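Local coordinates for protein cytochrome P450 RhF (Acinetobacter radioresistens, PDB 6RO8) that binds heme and probably acts as a monooxygenase, this piece being the heme domain of a longer protein that also carries reductase modules, at residues A[347-352]-A[370-375]. Numbering follows the deposited sequence.
Sequences SANHDE and EHLTFG. With HEM (protoporphyrin IX containing Fe), chain B.
Asn349 turns its amide onto the backbone at Leu372. OD1 accepts the N-H of Leu372 at 2.9 Å; the approach is bent at the oxygen (C=O...N 118°), with the donor tilted modestly from the carbonyl plane. The same oxygen rests 3.5 Å from His371 CA. On the other branch, ND2 lies 2.9 Å from Thr373 OG1, the two side chains crossing at about a right angle. Asn349 CG stands beside its own backbone N, anti to the carbonyl carbon (chi1 -68°), which sends the amide over to residues 371-373. The His371 ring is nearly perpendicular to this amide, 78° between planes, and leads off from it: ND1 accepts Thr373 N at 3.0 Å, close to the ring plane, while NE2 bonds Glu308 of helix 303-314. Both ring nitrogens are thereby engaged, which fixes the ring's rotation. Residues 372-375 form a type I turn, closed by Gly375 N to Leu372 O, in the P450 heme-binding loop that leads to the axial ligand Cys381. Thr373 OG1 hydrogen-bonds to Leu311 O, and its methyl CG2 packs 3.6 Å from the heme methyl CMB. Further along, CD1 and CE1 of Phe374 come obliquely up to pyrrole B, with CE1 3.6 Å from HEM C2B. Beside the polar grip, Ala348 CB meets Leu372 CD1 at 4.0 Å, an apolar touch that Val72 of helix 69-77 joins from outside both segments.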
ATOM      1  N   SER A 347      -0.430  11.913  -7.019  1.00 58.87           N
ATOM      2  CA  SER A 347      -0.669  13.130  -7.783  1.00 58.62           C
ATOM      3  C   SER A 347      -1.798  13.941  -7.174  1.00 67.51           C
ATOM      4  O   SER A 347      -1.719  15.175  -7.094  1.00 61.86           O
ATOM      5  CB  SER A 347      -0.996  12.775  -9.229  1.00 55.17           C
ATOM      6  OG  SER A 347      -1.351  13.933  -9.942  1.00 59.59           O
ATOM      7  N   ALA A 348      -2.872  13.256  -6.771  1.00 66.78           N
ATOM      8  CA  ALA A 348      -4.018  13.948  -6.201  1.00 69.33           C
ATOM      9  C   ALA A 348      -3.642  14.631  -4.896  1.00 70.74           C
ATOM     10  O   ALA A 348      -4.167  15.706  -4.565  1.00 65.22           O
ATOM     11  CB  ALA A 348      -5.156  12.961  -5.967  1.00 65.05           C
ATOM     12  N   ASN A 349      -2.738  14.005  -4.136  1.00 68.76           N
ATOM     13  CA  ASN A 349      -2.291  14.550  -2.867  1.00 72.89           C
ATOM     14  C   ASN A 349      -1.339  15.715  -3.049  1.00 77.37           C
ATOM     15  O   ASN A 349      -1.100  16.450  -2.081  1.00 78.72           O
ATOM     16  CB  ASN A 349      -1.644  13.460  -2.023  1.00 64.94           C
ATOM     17  CG  ASN A 349      -2.649  12.413  -1.564  1.00 68.94           C
ATOM     18  OD1 ASN A 349      -3.869  12.618  -1.669  1.00 65.05           O
ATOM     19  ND2 ASN A 349      -2.146  11.295  -1.013  1.00 56.78           N
ATOM     20  N   HIS A 350      -0.819  15.918  -4.264  1.00 65.49           N
ATOM     21  CA  HIS A 350      -0.015  17.091  -4.567  1.00 62.24           C
ATOM     22  C   HIS A 350      -0.761  18.060  -5.468  1.00 67.77           C
ATOM     23  O   HIS A 350      -0.138  18.899  -6.129  1.00 70.08           O
ATOM     24  CB  HIS A 350       1.304  16.663  -5.189  1.00 60.13           C
ATOM     25  CG  HIS A 350       2.265  16.094  -4.198  1.00 66.10           C
ATOM     26  ND1 HIS A 350       3.398  16.761  -3.791  1.00 68.59           N
ATOM     27  CD2 HIS A 350       2.244  14.930  -3.506  1.00 67.28           C
ATOM     28  CE1 HIS A 350       4.049  16.023  -2.911  1.00 69.38           C
ATOM     29  NE2 HIS A 350       3.362  14.914  -2.707  1.00 67.96           N
ATOM     30  N   ASP A 351      -2.090  17.938  -5.515  1.00 68.57           N
ATOM     31  CA  ASP A 351      -2.931  18.798  -6.337  1.00 72.37           C
ATOM     32  C   ASP A 351      -3.002  20.186  -5.707  1.00 79.48           C
ATOM     33  O   ASP A 351      -3.617  20.378  -4.645  1.00 69.73           O
ATOM     34  CB  ASP A 351      -4.321  18.185  -6.491  1.00 74.63           C
ATOM     35  CG  ASP A 351      -5.151  18.861  -7.583  1.00 79.05           C
ATOM     36  OD1 ASP A 351      -4.755  19.950  -8.062  1.00 77.62           O
ATOM     37  OD2 ASP A 351      -6.215  18.313  -7.947  1.00 74.20           O
ATOM     38  N   GLU A 352      -2.363  21.157  -6.365  1.00 70.55           N
ATOM     39  CA  GLU A 352      -2.372  22.521  -5.871  1.00 70.84           C
ATOM     40  C   GLU A 352      -3.787  23.055  -5.715  1.00 78.36           C
ATOM     41  O   GLU A 352      -4.017  23.941  -4.886  1.00 69.86           O
ATOM     42  CB  GLU A 352      -1.564  23.409  -6.808  1.00 78.26           C
ATOM     43  CG  GLU A 352      -1.077  24.688  -6.170  1.00 89.46           C
ATOM     44  CD  GLU A 352      -0.376  24.457  -4.852  1.00 96.46           C
ATOM     45  OE1 GLU A 352       0.503  23.569  -4.785  1.00 99.18           O
ATOM     46  OE2 GLU A 352      -0.702  25.170  -3.884  1.00 99.97           O
ATOM     47  N   GLU A 370      -7.393  14.898   4.590  1.00 74.13           N
ATOM     48  CA  GLU A 370      -8.186  14.728   3.378  1.00 73.26           C
ATOM     49  C   GLU A 370      -7.429  14.009   2.255  1.00 74.33           C
ATOM     50  O   GLU A 370      -8.006  13.823   1.173  1.00 74.13           O
ATOM     51  CB  GLU A 370      -8.675  16.088   2.891  1.00 75.09           C
ATOM     52  CG  GLU A 370      -9.789  16.674   3.746  1.00 85.07           C
ATOM     53  CD  GLU A 370     -10.200  18.063   3.311  1.00100.84           C
ATOM     54  OE1 GLU A 370      -9.432  18.724   2.576  1.00110.09           O
ATOM     55  OE2 GLU A 370     -11.300  18.497   3.700  1.00112.24           O
ATOM     56  N   HIS A 371      -6.172  13.610   2.476  1.00 61.80           N
ATOM     57  CA  HIS A 371      -5.390  12.905   1.466  1.00 64.03           C
ATOM     58  C   HIS A 371      -6.098  11.608   1.048  1.00 64.91           C
ATOM     59  O   HIS A 371      -6.996  11.111   1.735  1.00 70.60           O
ATOM     60  CB  HIS A 371      -3.986  12.601   2.000  1.00 56.71           C
ATOM     61  CG  HIS A 371      -3.952  11.513   3.036  1.00 65.54           C
ATOM     62  ND1 HIS A 371      -4.171  10.185   2.734  1.00 66.26           N
ATOM     63  CD2 HIS A 371      -3.738  11.560   4.374  1.00 66.96           C
ATOM     64  CE1 HIS A 371      -4.103   9.465   3.839  1.00 67.14           C
ATOM     65  NE2 HIS A 371      -3.831  10.274   4.848  1.00 68.79           N
ATOM     66  N   LEU A 372      -5.652  11.034  -0.077  1.00 54.99           N
ATOM     67  CA  LEU A 372      -6.308   9.859  -0.655  1.00 63.29           C
ATOM     68  C   LEU A 372      -5.437   8.605  -0.633  1.00 58.86           C
ATOM     69  O   LEU A 372      -5.750   7.641  -1.328  1.00 62.45           O
ATOM     70  CB  LEU A 372      -6.772  10.153  -2.087  1.00 57.30           C
ATOM     71  CG  LEU A 372      -7.746  11.330  -2.156  1.00 59.32           C
ATOM     72  CD1 LEU A 372      -8.099  11.708  -3.583  1.00 61.30           C
ATOM     73  CD2 LEU A 372      -8.993  10.980  -1.380  1.00 53.76           C
ATOM     74  N   THR A 373      -4.355   8.593   0.155  1.00 57.35           N
ATOM     75  CA  THR A 373      -3.478   7.424   0.228  1.00 53.54           C
ATOM     76  C   THR A 373      -4.232   6.201   0.742  1.00 57.70           C
ATOM     77  O   THR A 373      -3.893   5.069   0.380  1.00 60.81           O
ATOM     78  CB  THR A 373      -2.253   7.747   1.119  1.00 57.21           C
ATOM     79  OG1 THR A 373      -1.589   8.920   0.644  1.00 54.27           O
ATOM     80  CG2 THR A 373      -1.229   6.640   1.152  1.00 54.38           C
ATOM     81  N   PHE A 374      -5.273   6.394   1.550  1.00 53.63           N
ATOM     82  CA  PHE A 374      -6.057   5.257   2.041  1.00 63.66           C
ATOM     83  C   PHE A 374      -7.279   4.969   1.182  1.00 66.42           C
ATOM     84  O   PHE A 374      -8.103   4.115   1.558  1.00 74.03           O
ATOM     85  CB  PHE A 374      -6.516   5.479   3.493  1.00 62.42           C
ATOM     86  CG  PHE A 374      -5.403   5.408   4.506  1.00 66.98           C
ATOM     87  CD1 PHE A 374      -4.560   4.313   4.559  1.00 66.87           C
ATOM     88  CD2 PHE A 374      -5.201   6.451   5.407  1.00 70.15           C
ATOM     89  CE1 PHE A 374      -3.532   4.259   5.494  1.00 63.42           C
ATOM     90  CE2 PHE A 374      -4.182   6.411   6.343  1.00 61.57           C
ATOM     91  CZ  PHE A 374      -3.345   5.314   6.392  1.00 61.17           C
ATOM     92  N   GLY A 375      -7.411   5.664   0.049  1.00 59.30           N
ATOM     93  CA  GLY A 375      -8.632   5.645  -0.719  1.00 68.48           C
ATOM     94  C   GLY A 375      -9.714   6.511  -0.099  1.00 71.87           C
ATOM     95  O   GLY A 375      -9.489   7.311   0.812  1.00 71.34           O
TER
HETATM   96  CHA HEM B 500      -7.895  -1.007   1.294  1.00 58.42           C
HETATM   97  CHB HEM B 500      -3.800   1.618   1.475  1.00 64.35           C
HETATM   98  CHC HEM B 500      -2.396  -0.672   5.544  1.00 58.30           C
HETATM   99  CHD HEM B 500      -6.256  -3.581   5.047  1.00 62.79           C
HETATM  100  C1A HEM B 500      -6.908  -0.103   0.965  1.00 59.53           C
HETATM  101  C2A HEM B 500      -6.872   0.772  -0.194  1.00 65.64           C
HETATM  102  C3A HEM B 500      -5.754   1.487  -0.143  1.00 61.68           C
HETATM  103  C4A HEM B 500      -5.013   1.101   1.046  1.00 66.46           C
HETATM  104  CMA HEM B 500      -5.335   2.542  -1.189  1.00 53.53           C
HETATM  105  CAA HEM B 500      -7.950   0.877  -1.297  1.00 55.70           C
HETATM  106  CBA HEM B 500      -8.817   2.073  -0.956  1.00 55.86           C
HETATM  107  CGA HEM B 500      -9.961   2.222  -1.922  1.00 62.45           C
HETATM  108  O1A HEM B 500     -10.061   1.414  -2.877  1.00 60.68           O
HETATM  109  O2A HEM B 500     -10.771   3.157  -1.721  1.00 57.16           O
HETATM  110  C1B HEM B 500      -3.118   1.295   2.624  1.00 62.66           C
HETATM  111  C2B HEM B 500      -1.971   2.008   3.152  1.00 67.79           C
HETATM  112  C3B HEM B 500      -1.568   1.365   4.275  1.00 61.48           C
HETATM  113  C4B HEM B 500      -2.457   0.231   4.493  1.00 63.35           C
HETATM  114  CMB HEM B 500      -1.367   3.272   2.482  1.00 58.42           C
HETATM  115  CAB HEM B 500      -0.417   1.700   5.252  1.00 56.96           C
HETATM  116  CBB HEM B 500       0.285   2.833   5.258  1.00 56.08           C
HETATM  117  C1C HEM B 500      -3.318  -1.670   5.773  1.00 64.17           C
HETATM  118  C2C HEM B 500      -3.316  -2.652   6.844  1.00 67.48           C
HETATM  119  C3C HEM B 500      -4.402  -3.442   6.680  1.00 70.25           C
HETATM  120  C4C HEM B 500      -5.112  -2.988   5.519  1.00 64.02           C
HETATM  121  CMC HEM B 500      -2.237  -2.720   7.947  1.00 62.17           C
HETATM  122  CAC HEM B 500      -4.934  -4.652   7.498  1.00 72.77           C
HETATM  123  CBC HEM B 500      -4.297  -5.139   8.564  1.00 84.17           C
HETATM  124  C1D HEM B 500      -7.024  -3.168   3.986  1.00 61.68           C
HETATM  125  C2D HEM B 500      -8.241  -3.798   3.531  1.00 64.83           C
HETATM  126  C3D HEM B 500      -8.703  -3.090   2.507  1.00 67.66           C
HETATM  127  C4D HEM B 500      -7.792  -1.977   2.265  1.00 63.41           C
HETATM  128  CMD HEM B 500      -8.899  -5.067   4.113  1.00 65.40           C
HETATM  129  CAD HEM B 500      -9.980  -3.446   1.711  1.00 73.07           C
HETATM  130  CBD HEM B 500     -11.230  -2.830   2.324  1.00 76.93           C
HETATM  131  CGD HEM B 500     -12.330  -2.812   1.287  1.00 80.31           C
HETATM  132  O1D HEM B 500     -12.087  -3.288   0.158  1.00 80.11           O
HETATM  133  O2D HEM B 500     -13.449  -2.316   1.569  1.00 82.50           O
HETATM  134  NA  HEM B 500      -5.752   0.118   1.684  1.00 68.45           N
HETATM  135  NB  HEM B 500      -3.383   0.224   3.465  1.00 64.09           N
HETATM  136  NC  HEM B 500      -4.431  -1.916   4.988  1.00 67.64           N
HETATM  137  ND  HEM B 500      -6.782  -2.057   3.193  1.00 62.99           N
HETATM  138 FE   HEM B 500      -5.077  -0.920   3.365  1.00 59.25          FE
HETATM  139  O   HOH W   1      -4.102  -2.441   1.939  1.00 78.69           O